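Local atomic coordinates of SM80.1 Vicilin (Solanum melongena, PDB entry 5VF5), a protein that probably serves as a seed storage protein of the 7S vicilin family, built from two cupin domains and carrying a bound copper ion. Residues R206-P218 with F227-R239. Numbering follows the deposited sequence. Where two conformers were deposited one is given.
Sequences RTQGPFNLMKERP and FIEASPERFEQLR
Phe-211 and Phe-235 form an offset stack where, in this bicupin vicilin, the loop that leads into strand 220-222 runs past the end of strand 225-230 and the turn after it. The ring centroids are 4.2 Å apart and the planes tilt by only 13°, with Phe-235 CD1 lying over the centre of the Phe-211 ring. CB of Phe-211 points toward 227-239, and a chi1 of 51°, with CG between the backbone N and the carbonyl carbon, lays the ring over Phe-235. There its CE2 edge meets Ala-230 CB at 3.6 Å, while the amide of Gln-237, its plane steeply inclined to the ring, closes on the CD1-CE1 side. Leu-213 extends the apolar patch: CD1 touches Phe-235 CZ at 3.8 Å, and CD2 approaches Ile-228 CD1.

On the opposite face of Phe-235, toward its rim, lies CG of Arg-234, whose extended chain runs on to Glu-216. The grip is end-on and two-pronged, with carboxylate and guanidinium nearly coplanar. Arg-234 NH1 gives a nearly straight bond of 2.8 Å to the syn lone pair of Glu-216 OE1, and NH2 reaches OE2 at 2.9 Å, 26° out of the carboxylate plane.

Further out, Glu-216 ends a type I turn that begins at Leu-213, and Asn-212 OD1 accepts from Met-214 N in an Asx turn. Phe-211 bonds through its backbone to Val-100 in strand 100-103 of the first barrel, while Ile-228 pairs with Phe-247 in the second, so the contact sits between both. At the other end a water donates to Gly-209 O at 3.2 Å and weakly accepts from Gln-237 NE2.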
loop_
_atom_site.group_PDB
_atom_site.type_symbol
_atom_site.label_atom_id
_atom_site.label_comp_id
_atom_site.label_asym_id
_atom_site.label_seq_id
_atom_site.Cartn_x
_atom_site.Cartn_y
_atom_site.Cartn_z
ATOM N N ARG A 206 14.130 1.647 18.406
ATOM C CA ARG A 206 13.035 0.726 18.023
ATOM C C ARG A 206 12.048 1.314 17.005
ATOM O O ARG A 206 11.778 0.717 15.958
ATOM C CB ARG A 206 12.247 0.284 19.256
ATOM C CG ARG A 206 10.964 -0.494 18.929
ATOM C CD ARG A 206 10.240 -0.880 20.194
ATOM N NE ARG A 206 8.988 -1.625 19.982
ATOM C CZ ARG A 206 8.897 -2.935 19.725
ATOM N NH1 ARG A 206 9.977 -3.705 19.538
ATOM N NH2 ARG A 206 7.696 -3.489 19.626
ATOM N N THR A 207 11.455 2.450 17.339
ATOM C CA THR A 207 10.552 3.109 16.409
ATOM C C THR A 207 11.231 4.361 15.881
ATOM O O THR A 207 11.422 5.349 16.604
ATOM C CB THR A 207 9.172 3.405 17.011
ATOM O OG1 THR A 207 8.502 2.151 17.279
ATOM C CG2 THR A 207 8.319 4.180 16.023
ATOM N N GLN A 208 11.604 4.276 14.613
ATOM C CA GLN A 208 12.244 5.353 13.911
ATOM C C GLN A 208 11.181 6.138 13.167
ATOM O O GLN A 208 10.037 5.686 12.949
ATOM C CB GLN A 208 13.299 4.803 12.930
ATOM N N GLY A 209 11.567 7.332 12.781
ATOM C CA GLY A 209 10.675 8.209 12.068
ATOM C C GLY A 209 10.469 7.816 10.618
ATOM O O GLY A 209 11.049 6.826 10.101
ATOM N N PRO A 210 9.614 8.576 9.944
ATOM C CA PRO A 210 9.347 8.306 8.549
ATOM C C PRO A 210 10.539 8.658 7.682
ATOM O O PRO A 210 11.430 9.427 8.086
ATOM C CB PRO A 210 8.215 9.236 8.229
ATOM C CG PRO A 210 8.362 10.364 9.186
ATOM C CD PRO A 210 8.834 9.724 10.440
ATOM N N PHE A 211 10.538 8.079 6.493
ATOM C CA PHE A 211 11.403 8.463 5.416
ATOM C C PHE A 211 10.586 8.793 4.183
ATOM O O PHE A 211 9.443 8.374 4.054
ATOM C CB PHE A 211 12.461 7.388 5.098
ATOM C CG PHE A 211 11.914 6.013 4.912
ATOM C CD1 PHE A 211 11.726 5.174 6.004
ATOM C CD2 PHE A 211 11.674 5.519 3.635
ATOM C CE1 PHE A 211 11.245 3.869 5.828
ATOM C CE2 PHE A 211 11.204 4.233 3.459
ATOM C CZ PHE A 211 11.006 3.408 4.546
ATOM N N ASN A 212 11.198 9.493 3.240
ATOM C CA ASN A 212 10.479 10.051 2.087
ATOM C C ASN A 212 11.466 10.184 0.933
ATOM O O ASN A 212 12.535 10.778 1.098
ATOM C CB ASN A 212 9.890 11.396 2.490
ATOM C CG ASN A 212 8.911 11.963 1.478
ATOM O OD1 ASN A 212 9.237 12.077 0.306
ATOM N ND2 ASN A 212 7.688 12.364 1.946
ATOM N N LEU A 213 11.135 9.582 -0.207
ATOM C CA LEU A 213 12.047 9.562 -1.354
ATOM C C LEU A 213 11.577 10.486 -2.483
ATOM O O LEU A 213 12.180 10.467 -3.554
ATOM C CB LEU A 213 12.164 8.121 -1.881
ATOM C CG LEU A 213 12.903 7.089 -1.008
ATOM C CD1 LEU A 213 12.109 6.621 0.212
ATOM C CD2 LEU A 213 13.274 5.868 -1.842
ATOM N N MET A 214 10.546 11.302 -2.223
ATOM C CA MET A 214 9.863 12.083 -3.270
ATOM C C MET A 214 10.824 12.984 -4.035
ATOM O O MET A 214 10.683 13.159 -5.243
ATOM C CB MET A 214 8.756 12.964 -2.681
ATOM C CG MET A 214 7.410 12.278 -2.474
ATOM S SD MET A 214 6.108 13.490 -2.136
ATOM C CE MET A 214 6.049 14.373 -3.690
ATOM N N LYS A 215 11.809 13.528 -3.322
ATOM C CA LYS A 215 12.771 14.512 -3.896
ATOM C C LYS A 215 14.014 13.883 -4.570
ATOM O O LYS A 215 14.842 14.586 -5.168
ATOM C CB LYS A 215 13.222 15.516 -2.838
ATOM C CG LYS A 215 12.116 16.459 -2.387
ATOM C CD LYS A 215 12.610 17.382 -1.288
ATOM C CE LYS A 215 11.740 18.624 -1.160
ATOM N NZ LYS A 215 12.262 19.542 -0.110
ATOM N N GLU A 216 14.134 12.568 -4.478
ATOM C CA GLU A 216 15.267 11.856 -5.055
ATOM C C GLU A 216 15.063 11.662 -6.542
ATOM O O GLU A 216 13.927 11.677 -7.040
ATOM C CB GLU A 216 15.441 10.491 -4.376
ATOM C CG GLU A 216 15.736 10.637 -2.889
ATOM C CD GLU A 216 15.992 9.329 -2.195
ATOM O OE1 GLU A 216 16.103 8.273 -2.862
ATOM O OE2 GLU A 216 16.104 9.358 -0.953
ATOM N N ARG A 217 16.167 11.390 -7.232
ATOM C CA ARG A 217 16.124 11.011 -8.645
ATOM C C ARG A 217 15.417 9.653 -8.738
ATOM O O ARG A 217 15.628 8.781 -7.893
ATOM C CB ARG A 217 17.542 10.954 -9.251
ATOM C CG ARG A 217 18.327 12.272 -9.164
ATOM C CD ARG A 217 17.525 13.491 -9.609
ATOM N NE ARG A 217 16.850 13.256 -10.888
ATOM C CZ ARG A 217 15.793 13.927 -11.349
ATOM N NH1 ARG A 217 15.281 13.604 -12.540
ATOM N NH2 ARG A 217 15.234 14.908 -10.643
ATOM N N PRO A 218 14.545 9.484 -9.744
ATOM C CA PRO A 218 13.898 8.162 -9.860
ATOM C C PRO A 218 14.920 7.045 -10.160
ATOM O O PRO A 218 15.960 7.315 -10.775
ATOM C CB PRO A 218 12.967 8.322 -11.048
ATOM C CG PRO A 218 12.844 9.777 -11.309
ATOM C CD PRO A 218 13.990 10.482 -10.675
ATOM N N PHE A 227 9.705 5.932 -11.657
ATOM C CA PHE A 227 9.603 4.870 -10.665
ATOM C C PHE A 227 10.656 5.112 -9.604
ATOM O O PHE A 227 11.837 5.253 -9.935
ATOM C CB PHE A 227 9.863 3.528 -11.326
ATOM C CG PHE A 227 9.765 2.384 -10.389
ATOM C CD1 PHE A 227 8.542 1.769 -10.161
ATOM C CD2 PHE A 227 10.887 1.886 -9.752
ATOM C CE1 PHE A 227 8.467 0.707 -9.274
ATOM C CE2 PHE A 227 10.808 0.830 -8.868
ATOM C CZ PHE A 227 9.584 0.217 -8.639
ATOM N N ILE A 228 10.262 5.113 -8.335
ATOM C CA ILE A 228 11.256 4.996 -7.273
ATOM C C ILE A 228 10.735 4.124 -6.176
ATOM O O ILE A 228 9.503 3.965 -6.019
ATOM C CB ILE A 228 11.774 6.306 -6.755
ATOM C CG1 ILE A 228 13.141 6.138 -6.000
ATOM C CG2 ILE A 228 10.706 6.965 -5.899
ATOM C CD1 ILE A 228 13.810 7.439 -5.586
ATOM N N GLU A 229 11.669 3.474 -5.506
ATOM C CA GLU A 229 11.332 2.489 -4.548
ATOM C C GLU A 229 12.204 2.572 -3.327
ATOM O O GLU A 229 13.405 2.825 -3.409
ATOM C CB GLU A 229 11.527 1.157 -5.242
ATOM C CG GLU A 229 11.436 -0.048 -4.404
ATOM C CD GLU A 229 11.666 -1.270 -5.231
ATOM O OE1 GLU A 229 10.689 -1.724 -5.773
ATOM O OE2 GLU A 229 12.815 -1.760 -5.315
ATOM N N ALA A 230 11.573 2.332 -2.190
ATOM C CA ALA A 230 12.233 2.085 -0.939
ATOM C C ALA A 230 12.358 0.575 -0.782
ATOM O O ALA A 230 11.354 -0.115 -0.584
ATOM C CB ALA A 230 11.424 2.699 0.196
ATOM N N SER A 231 13.591 0.085 -0.902
ATOM C CA SER A 231 13.918 -1.335 -0.846
ATOM C C SER A 231 14.461 -1.701 0.513
ATOM O O SER A 231 15.091 -0.854 1.184
ATOM C CB SER A 231 15.019 -1.684 -1.857
ATOM O OG SER A 231 16.288 -1.135 -1.458
ATOM N N PRO A 232 14.275 -2.957 0.929
ATOM C CA PRO A 232 14.904 -3.396 2.176
ATOM C C PRO A 232 16.422 -3.427 2.104
ATOM O O PRO A 232 17.060 -3.431 3.140
ATOM C CB PRO A 232 14.295 -4.780 2.416
ATOM C CG PRO A 232 13.921 -5.250 1.049
ATOM C CD PRO A 232 13.510 -4.048 0.309
ATOM N N GLU A 233 16.999 -3.472 0.897
ATOM C CA GLU A 233 18.460 -3.374 0.774
ATOM C C GLU A 233 18.934 -2.069 1.393
ATOM O O GLU A 233 19.963 -2.031 2.058
ATOM C CB GLU A 233 18.872 -3.429 -0.702
ATOM C CG GLU A 233 18.924 -4.805 -1.336
ATOM C CD GLU A 233 17.635 -5.251 -1.994
ATOM O OE1 GLU A 233 16.551 -4.706 -1.615
ATOM O OE2 GLU A 233 17.707 -6.153 -2.874
ATOM N N ARG A 234 18.211 -0.991 1.119
ATOM C CA ARG A 234 18.548 0.336 1.611
ATOM C C ARG A 234 18.004 0.722 2.973
ATOM O O ARG A 234 18.670 1.426 3.729
ATOM C CB ARG A 234 18.129 1.361 0.562
ATOM C CG ARG A 234 18.358 2.794 0.957
ATOM C CD ARG A 234 18.122 3.742 -0.179
ATOM N NE ARG A 234 18.211 5.110 0.297
ATOM C CZ ARG A 234 17.686 6.166 -0.323
ATOM N NH1 ARG A 234 17.060 6.045 -1.488
ATOM N NH2 ARG A 234 17.815 7.369 0.227
ATOM N N PHE A 235 16.775 0.305 3.258
ATOM C CA PHE A 235 16.042 0.737 4.425
ATOM C C PHE A 235 15.889 -0.419 5.374
ATOM O O PHE A 235 15.031 -1.302 5.169
ATOM C CB PHE A 235 14.687 1.294 3.999
ATOM C CG PHE A 235 14.807 2.612 3.298
ATOM C CD1 PHE A 235 14.962 3.795 4.018
ATOM C CD2 PHE A 235 14.835 2.667 1.935
ATOM C CE1 PHE A 235 15.121 5.000 3.357
ATOM C CE2 PHE A 235 14.962 3.865 1.263
ATOM C CZ PHE A 235 15.099 5.036 1.976
ATOM N N GLU A 236 16.702 -0.440 6.424
ATOM C CA GLU A 236 16.737 -1.557 7.350
ATOM C C GLU A 236 15.353 -1.790 8.012
ATOM O O GLU A 236 14.994 -2.923 8.333
ATOM C CB GLU A 236 17.837 -1.321 8.407
ATOM C CG GLU A 236 17.465 -0.369 9.524
ATOM N N GLN A 237 14.595 -0.718 8.196
ATOM C CA GLN A 237 13.301 -0.912 8.858
ATOM C C GLN A 237 12.308 -1.691 8.007
ATOM O O GLN A 237 11.325 -2.156 8.574
ATOM C CB GLN A 237 12.640 0.371 9.314
ATOM C CG GLN A 237 12.294 1.324 8.193
ATOM C CD GLN A 237 13.369 2.374 8.053
ATOM O OE1 GLN A 237 14.513 2.079 7.679
ATOM N NE2 GLN A 237 13.019 3.594 8.367
ATOM N N LEU A 238 12.607 -1.930 6.740
ATOM C CA LEU A 238 11.767 -2.808 5.886
ATOM C C LEU A 238 12.214 -4.259 5.834
ATOM O O LEU A 238 11.527 -5.101 5.248
ATOM C CB LEU A 238 11.700 -2.229 4.476
ATOM C CG LEU A 238 11.202 -0.793 4.326
ATOM C CD1 LEU A 238 11.243 -0.401 2.859
ATOM C CD2 LEU A 238 9.799 -0.617 4.863
ATOM N N ARG A 239 13.371 -4.577 6.426
ATOM C CA ARG A 239 13.983 -5.908 6.256
ATOM C C ARG A 239 13.204 -7.032 6.932
ATOM O O ARG A 239 13.158 -8.124 6.403
ATOM C CB ARG A 239 15.443 -5.886 6.770
ATOM C CG ARG A 239 16.323 -5.171 5.819
ATOM C CD ARG A 239 17.744 -5.040 6.344
ATOM N NE ARG A 239 18.505 -4.209 5.426
ATOM C CZ ARG A 239 19.658 -3.630 5.725
ATOM N NH1 ARG A 239 20.240 -3.818 6.915
ATOM N NH2 ARG A 239 20.238 -2.875 4.819
HETATM O O HOH W 1 9.989 3.762 9.895
#